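Uncharacterized protein (Bacteroides eggerthii, PDB 4FTD) is of unknown function but joins an immunoglobulin-like domain to a six-bladed beta-propeller and may take part in carbohydrate metabolism. Local coordinates at residues L204-G209 with S213-Y218; N243-N248 with A268-K273; A249-D254 with G259-G264. One frame throughout, in Å; residues are numbered along the deposited sequence.

Interaction 1: residues L204-G209 with S213-Y218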
ATOM      1  N   LEU A 204      20.841   7.372  -7.341  1.00 34.57           N
ATOM      2  CA  LEU A 204      20.853   8.626  -6.608  1.00 39.60           C
ATOM      3  C   LEU A 204      20.935   9.789  -7.589  1.00 33.16           C
ATOM      4  O   LEU A 204      21.526   9.674  -8.635  1.00 36.86           O
ATOM      5  CB  LEU A 204      22.031   8.708  -5.637  1.00 36.62           C
ATOM      6  CG  LEU A 204      22.213   7.733  -4.459  1.00 39.39           C
ATOM      7  CD1 LEU A 204      23.400   8.160  -3.638  1.00 36.96           C
ATOM      8  CD2 LEU A 204      20.975   7.656  -3.596  1.00 32.79           C
ATOM      9  N   SER A 205      20.414  10.956  -7.182  1.00 36.19           N
ATOM     10  CA  SER A 205      20.525  12.151  -7.968  1.00 36.58           C
ATOM     11  C   SER A 205      21.026  13.315  -7.106  1.00 34.55           C
ATOM     12  O   SER A 205      20.666  13.401  -5.921  1.00 37.00           O
ATOM     13  CB  SER A 205      19.198  12.488  -8.620  1.00 34.03           C
ATOM     14  OG  SER A 205      18.087  12.460  -7.694  1.00 37.85           O
ATOM     15  N   SER A 206      21.792  14.214  -7.723  1.00 34.78           N
ATOM     16  CA  SER A 206      22.282  15.401  -7.052  1.00 33.67           C
ATOM     17  C   SER A 206      21.156  16.445  -6.932  1.00 32.15           C
ATOM     18  O   SER A 206      20.040  16.232  -7.465  1.00 33.93           O
ATOM     19  CB  SER A 206      23.493  15.982  -7.814  1.00 37.49           C
ATOM     20  OG  SER A 206      23.155  16.617  -9.022  1.00 34.26           O
ATOM     21  N   LEU A 207      21.458  17.523  -6.235  1.00 36.94           N
ATOM     22  CA  LEU A 207      20.646  18.725  -6.169  1.00 32.80           C
ATOM     23  C   LEU A 207      21.413  19.774  -6.993  1.00 37.89           C
ATOM     24  O   LEU A 207      22.558  20.105  -6.665  1.00 40.90           O
ATOM     25  CB  LEU A 207      20.380  19.244  -4.741  1.00 35.25           C
ATOM     26  CG  LEU A 207      19.566  20.571  -4.806  1.00 42.78           C
ATOM     27  CD1 LEU A 207      18.144  20.175  -4.767  1.00 35.93           C
ATOM     28  CD2 LEU A 207      19.868  21.481  -3.642  1.00 47.76           C
ATOM     29  N   SER A 208      20.785  20.229  -8.094  1.00 35.38           N
ATOM     30  CA  SER A 208      21.325  21.258  -8.949  1.00 34.27           C
ATOM     31  C   SER A 208      20.722  22.595  -8.519  1.00 40.91           C
ATOM     32  O   SER A 208      19.532  22.829  -8.747  1.00 40.16           O
ATOM     33  CB  SER A 208      20.937  20.997 -10.437  1.00 41.70           C
ATOM     34  OG  SER A 208      21.300  22.089 -11.288  1.00 38.99           O
ATOM     35  N   GLY A 209      21.535  23.490  -7.973  1.00 40.67           N
ATOM     36  CA  GLY A 209      21.067  24.798  -7.500  1.00 44.09           C
ATOM     37  C   GLY A 209      20.981  25.931  -8.522  1.00 44.76           C
ATOM     38  O   GLY A 209      20.624  27.030  -8.164  1.00 55.55           O
ATOM     39  N   SER A 213      24.880  24.351 -12.236  1.00 42.68           N
ATOM     40  CA  SER A 213      25.166  23.308 -11.235  1.00 44.81           C
ATOM     41  C   SER A 213      24.909  21.890 -11.832  1.00 41.36           C
ATOM     42  O   SER A 213      23.797  21.629 -12.268  1.00 43.23           O
ATOM     43  CB  SER A 213      24.261  23.558 -10.041  1.00 43.55           C
ATOM     44  OG  SER A 213      24.491  22.608  -9.037  1.00 39.63           O
ATOM     45  N   PRO A 214      25.910  20.983 -11.803  1.00 46.74           N
ATOM     46  CA  PRO A 214      25.689  19.646 -12.364  1.00 42.63           C
ATOM     47  C   PRO A 214      24.474  18.920 -11.757  1.00 38.10           C
ATOM     48  O   PRO A 214      24.294  18.891 -10.537  1.00 40.50           O
ATOM     49  CB  PRO A 214      26.976  18.900 -12.040  1.00 48.31           C
ATOM     50  CG  PRO A 214      28.027  19.976 -11.911  1.00 52.63           C
ATOM     51  CD  PRO A 214      27.288  21.119 -11.272  1.00 45.76           C
ATOM     52  N   PHE A 215      23.620  18.414 -12.635  1.00 37.23           N
ATOM     53  CA  PHE A 215      22.492  17.613 -12.261  1.00 37.04           C
ATOM     54  C   PHE A 215      22.769  16.175 -12.666  1.00 39.18           C
ATOM     55  O   PHE A 215      22.552  15.804 -13.787  1.00 41.57           O
ATOM     56  CB  PHE A 215      21.212  18.199 -12.860  1.00 33.92           C
ATOM     57  CG  PHE A 215      19.929  17.567 -12.348  1.00 34.68           C
ATOM     58  CD1 PHE A 215      19.743  17.259 -10.997  1.00 36.28           C
ATOM     59  CD2 PHE A 215      18.822  17.457 -13.206  1.00 42.59           C
ATOM     60  CE1 PHE A 215      18.559  16.715 -10.530  1.00 38.73           C
ATOM     61  CE2 PHE A 215      17.620  16.929 -12.734  1.00 43.39           C
ATOM     62  CZ  PHE A 215      17.482  16.577 -11.402  1.00 40.31           C
ATOM     63  N   LYS A 216      23.287  15.407 -11.712  1.00 38.06           N
ATOM     64  CA  LYS A 216      23.865  14.110 -11.976  1.00 39.13           C
ATOM     65  C   LYS A 216      23.006  13.021 -11.417  1.00 37.12           C
ATOM     66  O   LYS A 216      22.312  13.243 -10.414  1.00 34.86           O
ATOM     67  CB  LYS A 216      25.285  14.073 -11.405  1.00 37.86           C
ATOM     68  CG  LYS A 216      26.193  15.136 -12.019  1.00 41.43           C
ATOM     69  CD  LYS A 216      27.587  15.147 -11.431  1.00 38.89           C
ATOM     70  CE  LYS A 216      28.378  13.980 -11.946  1.00 41.48           C
ATOM     71  NZ  LYS A 216      29.682  13.946 -11.267  1.00 38.20           N
ATOM     72  N   ILE A 217      22.996  11.892 -12.117  1.00 36.38           N
ATOM     73  CA  ILE A 217      22.305  10.671 -11.718  1.00 36.05           C
ATOM     74  C   ILE A 217      23.353   9.559 -11.726  1.00 32.58           C
ATOM     75  O   ILE A 217      24.125   9.400 -12.694  1.00 39.41           O
ATOM     76  CB  ILE A 217      21.146  10.292 -12.638  1.00 36.26           C
ATOM     77  CG1 ILE A 217      20.188  11.503 -12.817  1.00 33.89           C
ATOM     78  CG2 ILE A 217      20.400   9.073 -12.141  1.00 32.87           C
ATOM     79  CD1 ILE A 217      19.074  11.278 -13.820  1.00 36.38           C
ATOM     80  N   TYR A 218      23.366   8.845 -10.619  1.00 35.19           N
ATOM     81  CA  TYR A 218      24.270   7.768 -10.367  1.00 32.91           C
ATOM     82  C   TYR A 218      23.520   6.439 -10.191  1.00 35.07           C
ATOM     83  O   TYR A 218      22.378   6.414  -9.696  1.00 37.66           O
ATOM     84  CB  TYR A 218      25.016   8.056  -9.084  1.00 35.12           C
ATOM     85  CG  TYR A 218      25.827   9.346  -9.103  1.00 32.58           C
ATOM     86  CD1 TYR A 218      25.252  10.550  -8.727  1.00 34.85           C
ATOM     87  CD2 TYR A 218      27.178   9.342  -9.497  1.00 38.19           C
ATOM     88  CE1 TYR A 218      25.998  11.733  -8.677  1.00 37.85           C
ATOM     89  CE2 TYR A 218      27.934  10.514  -9.474  1.00 40.56           C
ATOM     90  CZ  TYR A 218      27.336  11.708  -9.073  1.00 38.50           C
ATOM     91  OH  TYR A 218      28.070  12.842  -8.995  1.00 39.00           O
TER
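The F215 ring meets S206 O in its plane at one edge, with CE1 3.4 Å from that carbonyl oxygen; S208 CB approaches obliquely, and F263 of the next sheet packs edge-to-face. The ring swings beside its own carbonyl carbon (chi1 -171°), which brings CE1 to S206 O. F215 CB lies 3.7 Å from S208 CB. The Y218 ring likewise has a backbone carbonyl, L204 O, near its plane at the edge. L204 and Y218 form an antiparallel hydrogen-bonded pair, and Y218 N reaches L204 O at 2.8 Å in a nearly straight bond. Beyond S206 N to K216 O, the side chain of S206 takes over the pairing: its OG accepts K216 N at 3.0 Å and donates to P214 O, also at 3.0 Å. Replacing S206 by an alanine would probably leave K216 N without its acceptor and P214 O without its donor near the turn. Closer still to the turn, S208 OG donates to S213 O at 2.7 Å. These inner strands of a four-stranded propeller blade lie between strands 190-198 and 228-233, while S205 and I217, on one face, pack against F263 of strand 259-264 in the adjoining sheet.

Interaction 2: residues N243-N248 with A268-K273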
ATOM      1  N   ASN A 243      15.198  26.942 -12.480  1.00 46.86           N
ATOM      2  CA  ASN A 243      16.489  27.193 -11.848  1.00 48.21           C
ATOM      3  C   ASN A 243      17.094  26.049 -11.108  1.00 45.06           C
ATOM      4  O   ASN A 243      18.274  25.731 -11.306  1.00 47.06           O
ATOM      5  CB  ASN A 243      16.400  28.406 -10.907  1.00 45.31           C
ATOM      6  CG  ASN A 243      16.287  29.690 -11.678  1.00 64.48           C
ATOM      7  OD1 ASN A 243      17.018  29.890 -12.641  1.00 63.11           O
ATOM      8  ND2 ASN A 243      15.351  30.556 -11.289  1.00 54.24           N
ATOM      9  N   ARG A 244      16.295  25.456 -10.234  1.00 39.14           N
ATOM     10  CA  ARG A 244      16.798  24.455  -9.304  1.00 38.05           C
ATOM     11  C   ARG A 244      16.039  23.133  -9.407  1.00 35.33           C
ATOM     12  O   ARG A 244      14.813  23.138  -9.300  1.00 41.43           O
ATOM     13  CB  ARG A 244      16.746  25.048  -7.902  1.00 41.71           C
ATOM     14  CG  ARG A 244      16.894  24.029  -6.778  1.00 40.33           C
ATOM     15  CD  ARG A 244      17.120  24.757  -5.450  1.00 41.83           C
ATOM     16  NE  ARG A 244      16.805  23.891  -4.320  1.00 38.12           N
ATOM     17  CZ  ARG A 244      17.342  24.006  -3.097  1.00 41.07           C
ATOM     18  NH1 ARG A 244      18.205  24.976  -2.805  1.00 41.43           N
ATOM     19  NH2 ARG A 244      16.969  23.193  -2.150  1.00 40.84           N
ATOM     20  N   HIS A 245      16.767  22.011  -9.590  1.00 36.31           N
ATOM     21  CA  HIS A 245      16.178  20.646  -9.709  1.00 36.22           C
ATOM     22  C   HIS A 245      16.832  19.670  -8.783  1.00 38.80           C
ATOM     23  O   HIS A 245      18.001  19.826  -8.446  1.00 35.43           O
ATOM     24  CB  HIS A 245      16.351  20.149 -11.119  1.00 38.74           C
ATOM     25  CG  HIS A 245      15.676  21.024 -12.114  1.00 38.13           C
ATOM     26  ND1 HIS A 245      16.302  22.125 -12.678  1.00 36.97           N
ATOM     27  CD2 HIS A 245      14.419  20.979 -12.623  1.00 38.72           C
ATOM     28  CE1 HIS A 245      15.450  22.699 -13.512  1.00 41.74           C
ATOM     29  NE2 HIS A 245      14.302  22.035 -13.488  1.00 40.27           N
ATOM     30  N   GLY A 246      16.072  18.674  -8.357  1.00 37.41           N
ATOM     31  CA  GLY A 246      16.595  17.646  -7.465  1.00 41.82           C
ATOM     32  C   GLY A 246      16.041  17.680  -6.073  1.00 40.18           C
ATOM     33  O   GLY A 246      16.423  16.860  -5.256  1.00 34.89           O
ATOM     34  N   ASP A 247      15.169  18.639  -5.754  1.00 34.28           N
ATOM     35  CA  ASP A 247      14.542  18.616  -4.443  1.00 36.42           C
ATOM     36  C   ASP A 247      13.626  17.407  -4.242  1.00 34.18           C
ATOM     37  O   ASP A 247      13.464  16.976  -3.144  1.00 40.29           O
ATOM     38  CB  ASP A 247      13.674  19.866  -4.236  1.00 35.12           C
ATOM     39  CG  ASP A 247      14.520  21.088  -3.908  1.00 46.18           C
ATOM     40  OD1 ASP A 247      15.178  21.047  -2.837  1.00 37.53           O
ATOM     41  OD2 ASP A 247      14.499  22.069  -4.670  1.00 40.59           O
ATOM     42  N   ASN A 248      13.005  16.965  -5.336  1.00 34.69           N
ATOM     43  CA  ASN A 248      12.065  15.850  -5.395  1.00 40.70           C
ATOM     44  C   ASN A 248      12.475  14.999  -6.592  1.00 40.14           C
ATOM     45  O   ASN A 248      13.226  15.453  -7.431  1.00 37.30           O
ATOM     46  CB  ASN A 248      10.596  16.307  -5.504  1.00 39.38           C
ATOM     47  CG  ASN A 248      10.319  17.154  -6.726  1.00 38.45           C
ATOM     48  OD1 ASN A 248      10.308  16.629  -7.859  1.00 35.55           O
ATOM     49  ND2 ASN A 248      10.071  18.470  -6.519  1.00 37.47           N
ATOM     50  N   ALA A 268       8.302  25.132  -8.589  1.00 42.70           N
ATOM     51  CA  ALA A 268       7.067  24.434  -9.017  1.00 46.34           C
ATOM     52  C   ALA A 268       6.485  25.061 -10.299  1.00 47.51           C
ATOM     53  O   ALA A 268       5.278  25.298 -10.401  1.00 55.56           O
ATOM     54  CB  ALA A 268       6.023  24.405  -7.883  1.00 46.66           C
ATOM     55  N   THR A 269       7.361  25.386 -11.249  1.00 46.31           N
ATOM     56  CA  THR A 269       6.936  25.849 -12.582  1.00 48.99           C
ATOM     57  C   THR A 269       6.885  24.684 -13.568  1.00 47.56           C
ATOM     58  O   THR A 269       6.156  24.743 -14.549  1.00 51.46           O
ATOM     59  CB  THR A 269       7.835  26.941 -13.181  1.00 51.18           C
ATOM     60  OG1 THR A 269       9.147  26.407 -13.375  1.00 50.66           O
ATOM     61  CG2 THR A 269       7.870  28.220 -12.282  1.00 46.95           C
ATOM     62  N   GLU A 270       7.673  23.638 -13.343  1.00 44.29           N
ATOM     63  CA  GLU A 270       7.724  22.537 -14.289  1.00 43.33           C
ATOM     64  C   GLU A 270       8.258  21.279 -13.679  1.00 42.26           C
ATOM     65  O   GLU A 270       8.705  21.276 -12.546  1.00 42.61           O
ATOM     66  CB  GLU A 270       8.626  22.944 -15.500  1.00 50.25           C
ATOM     67  CG  GLU A 270      10.001  23.612 -15.191  1.00 49.03           C
ATOM     68  CD  GLU A 270      11.160  22.646 -14.901  1.00 57.99           C
ATOM     69  OE1 GLU A 270      10.938  21.422 -14.880  1.00 54.32           O
ATOM     70  OE2 GLU A 270      12.331  23.097 -14.699  1.00 55.94           O
ATOM     71  N   PHE A 271       8.213  20.219 -14.479  1.00 38.74           N
ATOM     72  CA  PHE A 271       8.929  18.982 -14.267  1.00 34.29           C
ATOM     73  C   PHE A 271       9.825  18.746 -15.467  1.00 40.96           C
ATOM     74  O   PHE A 271       9.438  19.005 -16.586  1.00 47.33           O
ATOM     75  CB  PHE A 271       7.973  17.798 -14.198  1.00 39.12           C
ATOM     76  CG  PHE A 271       7.262  17.650 -12.895  1.00 42.88           C
ATOM     77  CD1 PHE A 271       6.010  18.176 -12.721  1.00 42.13           C
ATOM     78  CD2 PHE A 271       7.841  16.963 -11.855  1.00 46.91           C
ATOM     79  CE1 PHE A 271       5.353  18.037 -11.529  1.00 39.08           C
ATOM     80  CE2 PHE A 271       7.188  16.818 -10.661  1.00 43.83           C
ATOM     81  CZ  PHE A 271       5.938  17.352 -10.497  1.00 41.95           C
ATOM     82  N   LEU A 272      11.018  18.241 -15.215  1.00 39.06           N
ATOM     83  CA  LEU A 272      11.877  17.629 -16.226  1.00 46.59           C
ATOM     84  C   LEU A 272      11.475  16.167 -16.234  1.00 43.26           C
ATOM     85  O   LEU A 272      11.503  15.530 -15.211  1.00 41.83           O
ATOM     86  CB  LEU A 272      13.360  17.736 -15.852  1.00 43.02           C
ATOM     87  CG  LEU A 272      13.866  19.188 -15.746  1.00 47.89           C
ATOM     88  CD1 LEU A 272      15.376  19.205 -15.493  1.00 40.06           C
ATOM     89  CD2 LEU A 272      13.490  20.036 -16.977  1.00 42.77           C
ATOM     90  N   LYS A 273      11.015  15.676 -17.378  1.00 42.14           N
ATOM     91  CA  LYS A 273      10.720  14.256 -17.606  1.00 45.29           C
ATOM     92  C   LYS A 273      11.948  13.644 -18.306  1.00 47.24           C
ATOM     93  O   LYS A 273      12.171  13.874 -19.480  1.00 43.47           O
ATOM     94  CB  LYS A 273       9.464  14.076 -18.481  1.00 53.72           C
ATOM     95  CG  LYS A 273       9.152  12.615 -18.722  1.00 57.55           C
ATOM     96  CD  LYS A 273       7.776  12.355 -19.293  1.00 49.10           C
ATOM     97  CE  LYS A 273       7.730  12.614 -20.785  1.00 60.56           C
ATOM     98  NZ  LYS A 273       6.681  11.768 -21.387  1.00 73.24           N
TER
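H245 carries the close part of this contact, held at one ring edge by E270 and covered on one face by L272. Its NE2 donates to E270 OE2 at 2.5 Å, a short bond with an N-H...O angle of 161°. The carboxylate oxygen lies near the imidazole plane; seen from E270, the nitrogen arrives on the syn side of OE2, somewhat out of the carboxylate plane. The glutamate chain bends at chi2 (84°), which turns its carboxylate back to the histidine. OE2 is shared with G242 N, so this buried oxygen has two donors. L272 lays CD1 over the ring, 3.7 Å from the centroid and 18° off the normal, a CH-pi contact that is offset toward the rim, with L272 CD1 3.5 Å from H245 CD2.

The packing is much looser at N248, where OD1 comes only to 4.2 Å from F271 CE2, and the polar ends of that amide bond to M298 O and G264 N instead. R244, partly exposed, makes no contact with 268-273; it grips the buried D247 side-on, NE to OD2 and NH2 to OD1, the latter at 2.9 Å in a salt bridge.

At the core of the contact is a buried His-carboxylate hydrogen bond, which ties the loop before strand 250-253 to strand 270-277, the third strand of the four-stranded propeller blade that 250-253 begins.

Interaction 3: residues A249-D254 with G259-G264; sequences ASYNID and GFIFFG
Y251 and I261 face each other as a non-hydrogen-bonded antiparallel pair, and I261 CG2 sits over the centre of the tyrosine ring, 3.9 Å from the centroid and 13° off its normal, in a CH-pi contact. I261 has CG2 anti to its backbone N and CG1 beside it (chi1 -49°), which puts the methyl over the ring; CG1, beyond the rim, lies 3.8 Å from Y251 CD2. On the same side of the hairpin A249 CB meets F263 CE1 at 3.6 Å. The opposite face carries S250, N252, F260 and F262. There N252 brings ND2 to the F262 ring edge, 3.5 Å from CD1, with the amide turned nearly perpendicular to the ring (83°).

Four backbone bonds set this register: S250 with F262 and N252 with F260 are each bonded in both directions, S250 N to F262 O spanning 2.9 Å. At the turn end G259 comes so close to N252 O that a side-chain carbon would collide with it, and its positive phi also suits a residue lacking one.

Farther out, Y251 OH is hydrogen-bonded to S205 OG in the adjoining sheet. N252 spans to strand 300-304, OD1 accepting R304 N and ND2 donating to V302 O, while S250 OG bonds to V302 N. F262 packs edge-to-face with Y311. The S205 side is thus mainly apolar with one hydroxyl bond, while the 300-304 side combines aromatic packing with side-chain-to-backbone hydrogen bonds.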
ATOM      1  N   ALA A 249      12.074  13.741  -6.585  1.00 35.25           N
ATOM      2  CA  ALA A 249      12.278  12.858  -7.707  1.00 39.12           C
ATOM      3  C   ALA A 249      11.235  11.767  -7.691  1.00 40.69           C
ATOM      4  O   ALA A 249      10.874  11.257  -6.624  1.00 37.40           O
ATOM      5  CB  ALA A 249      13.655  12.267  -7.693  1.00 32.93           C
ATOM      6  N   SER A 250      10.700  11.461  -8.865  1.00 34.56           N
ATOM      7  CA  SER A 250       9.812  10.269  -9.010  1.00 35.60           C
ATOM      8  C   SER A 250      10.401   9.334 -10.061  1.00 36.70           C
ATOM      9  O   SER A 250      10.349   9.597 -11.253  1.00 37.77           O
ATOM     10  CB  SER A 250       8.400  10.676  -9.329  1.00 40.44           C
ATOM     11  OG  SER A 250       7.952  11.736  -8.523  1.00 39.47           O
ATOM     12  N   TYR A 251      11.113   8.318  -9.573  1.00 36.08           N
ATOM     13  CA  TYR A 251      11.730   7.325 -10.418  1.00 39.36           C
ATOM     14  C   TYR A 251      10.673   6.284 -10.796  1.00 39.99           C
ATOM     15  O   TYR A 251      10.144   5.609  -9.924  1.00 43.97           O
ATOM     16  CB  TYR A 251      12.879   6.670  -9.667  1.00 36.62           C
ATOM     17  CG  TYR A 251      14.064   7.557  -9.360  1.00 35.88           C
ATOM     18  CD1 TYR A 251      14.091   8.432  -8.219  1.00 37.25           C
ATOM     19  CD2 TYR A 251      15.231   7.458 -10.150  1.00 42.15           C
ATOM     20  CE1 TYR A 251      15.245   9.216  -7.975  1.00 37.13           C
ATOM     21  CE2 TYR A 251      16.364   8.232  -9.893  1.00 39.64           C
ATOM     22  CZ  TYR A 251      16.402   9.076  -8.819  1.00 40.83           C
ATOM     23  OH  TYR A 251      17.587   9.806  -8.624  1.00 41.45           O
ATOM     24  N   ASN A 252      10.369   6.191 -12.086  1.00 40.06           N
ATOM     25  CA  ASN A 252       9.414   5.231 -12.646  1.00 39.94           C
ATOM     26  C   ASN A 252      10.179   4.319 -13.630  1.00 44.09           C
ATOM     27  O   ASN A 252      10.342   4.652 -14.763  1.00 43.96           O
ATOM     28  CB  ASN A 252       8.309   5.987 -13.390  1.00 41.81           C
ATOM     29  CG  ASN A 252       7.444   6.799 -12.460  1.00 39.53           C
ATOM     30  OD1 ASN A 252       6.528   6.254 -11.840  1.00 41.68           O
ATOM     31  ND2 ASN A 252       7.771   8.066 -12.298  1.00 38.64           N
ATOM     32  N   ILE A 253      10.722   3.214 -13.157  1.00 41.85           N
ATOM     33  CA  ILE A 253      11.534   2.367 -13.988  1.00 40.70           C
ATOM     34  C   ILE A 253      10.967   0.960 -13.837  1.00 44.59           C
ATOM     35  O   ILE A 253      10.886   0.437 -12.730  1.00 42.80           O
ATOM     36  CB  ILE A 253      13.003   2.447 -13.611  1.00 43.02           C
ATOM     37  CG1 ILE A 253      13.519   3.883 -13.689  1.00 40.31           C
ATOM     38  CG2 ILE A 253      13.816   1.476 -14.438  1.00 35.91           C
ATOM     39  CD1 ILE A 253      14.904   4.066 -13.057  1.00 40.46           C
ATOM     40  N   ASP A 254      10.595   0.369 -14.958  1.00 42.68           N
ATOM     41  CA  ASP A 254       9.932  -0.942 -14.995  1.00 48.26           C
ATOM     42  C   ASP A 254      10.942  -2.089 -14.907  1.00 54.69           C
ATOM     43  O   ASP A 254      12.142  -1.859 -14.752  1.00 49.54           O
ATOM     44  CB  ASP A 254       8.992  -1.044 -16.204  1.00 48.80           C
ATOM     45  CG  ASP A 254       9.703  -1.173 -17.535  1.00 52.26           C
ATOM     46  OD1 ASP A 254      10.900  -1.537 -17.629  1.00 57.75           O
ATOM     47  OD2 ASP A 254       9.009  -0.888 -18.526  1.00 57.28           O
ATOM     48  N   GLY A 259      11.634   3.596 -18.469  1.00 42.81           N
ATOM     49  CA  GLY A 259      10.633   4.520 -17.973  1.00 51.46           C
ATOM     50  C   GLY A 259      11.128   5.959 -17.976  1.00 50.53           C
ATOM     51  O   GLY A 259      11.847   6.398 -18.881  1.00 42.30           O
ATOM     52  N   PHE A 260      10.740   6.685 -16.944  1.00 43.64           N
ATOM     53  CA  PHE A 260      11.006   8.134 -16.840  1.00 42.78           C
ATOM     54  C   PHE A 260      11.289   8.485 -15.386  1.00 46.16           C
ATOM     55  O   PHE A 260      10.676   7.923 -14.487  1.00 43.53           O
ATOM     56  CB  PHE A 260       9.776   8.915 -17.205  1.00 46.46           C
ATOM     57  CG  PHE A 260       9.356   8.748 -18.618  1.00 45.35           C
ATOM     58  CD1 PHE A 260      10.133   9.273 -19.635  1.00 50.10           C
ATOM     59  CD2 PHE A 260       8.201   8.022 -18.947  1.00 46.83           C
ATOM     60  CE1 PHE A 260       9.754   9.117 -20.982  1.00 49.47           C
ATOM     61  CE2 PHE A 260       7.824   7.853 -20.282  1.00 50.94           C
ATOM     62  CZ  PHE A 260       8.602   8.397 -21.299  1.00 55.26           C
ATOM     63  N   ILE A 261      12.157   9.455 -15.177  1.00 39.33           N
ATOM     64  CA  ILE A 261      12.329  10.055 -13.885  1.00 38.37           C
ATOM     65  C   ILE A 261      11.752  11.500 -14.011  1.00 41.22           C
ATOM     66  O   ILE A 261      12.123  12.282 -14.905  1.00 39.71           O
ATOM     67  CB  ILE A 261      13.778  10.087 -13.446  1.00 41.60           C
ATOM     68  CG1 ILE A 261      14.428   8.705 -13.624  1.00 42.84           C
ATOM     69  CG2 ILE A 261      13.841  10.575 -11.964  1.00 37.34           C
ATOM     70  CD1 ILE A 261      15.950   8.681 -13.687  1.00 42.69           C
ATOM     71  N   PHE A 262      10.874  11.862 -13.096  1.00 37.69           N
ATOM     72  CA  PHE A 262      10.296  13.196 -13.067  1.00 35.18           C
ATOM     73  C   PHE A 262      10.972  14.003 -11.957  1.00 45.32           C
ATOM     74  O   PHE A 262      10.960  13.572 -10.797  1.00 35.22           O
ATOM     75  CB  PHE A 262       8.809  13.132 -12.783  1.00 36.35           C
ATOM     76  CG  PHE A 262       7.988  12.498 -13.895  1.00 44.19           C
ATOM     77  CD1 PHE A 262       7.721  11.133 -13.896  1.00 41.22           C
ATOM     78  CD2 PHE A 262       7.417  13.284 -14.877  1.00 43.19           C
ATOM     79  CE1 PHE A 262       6.931  10.574 -14.874  1.00 44.16           C
ATOM     80  CE2 PHE A 262       6.674  12.711 -15.896  1.00 47.06           C
ATOM     81  CZ  PHE A 262       6.428  11.349 -15.875  1.00 43.37           C
ATOM     82  N   PHE A 263      11.433  15.203 -12.302  1.00 39.64           N
ATOM     83  CA  PHE A 263      12.112  16.083 -11.354  1.00 36.66           C
ATOM     84  C   PHE A 263      11.448  17.442 -11.380  1.00 36.90           C
ATOM     85  O   PHE A 263      11.587  18.189 -12.359  1.00 40.29           O
ATOM     86  CB  PHE A 263      13.557  16.261 -11.715  1.00 37.35           C
ATOM     87  CG  PHE A 263      14.415  15.025 -11.629  1.00 35.17           C
ATOM     88  CD1 PHE A 263      14.833  14.511 -10.419  1.00 36.56           C
ATOM     89  CD2 PHE A 263      14.880  14.438 -12.795  1.00 35.26           C
ATOM     90  CE1 PHE A 263      15.735  13.449 -10.378  1.00 35.21           C
ATOM     91  CE2 PHE A 263      15.768  13.418 -12.780  1.00 40.51           C
ATOM     92  CZ  PHE A 263      16.213  12.918 -11.580  1.00 35.80           C
ATOM     93  N   GLY A 264      10.724  17.785 -10.332  1.00 34.62           N
ATOM     94  CA  GLY A 264      10.077  19.129 -10.295  1.00 35.84           C
ATOM     95  C   GLY A 264      11.041  20.222  -9.865  1.00 36.20           C
ATOM     96  O   GLY A 264      11.842  20.011  -8.978  1.00 40.19           O
TER

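How the interactions relate
Running from the N terminus, interaction 1 comes first and closes the short turn between strands 201-207 and 215-220, the middle pair of one propeller blade. Interaction 2 opens later and closes a longer loop, from 243-248 to 268-273; interaction 3, the hairpin 249-254 with 259-264, is nested wholly within it, and no contacts cross. Interactions 2 and 3 share a blade: L272 N bonds to F263 O between neighbouring strands. Interaction 1 belongs to the preceding sheet and meets both, interaction 2 through S208 N to H245 O and interaction 3 across the blade interface. The three contacts thereby tie two successive propeller blades together.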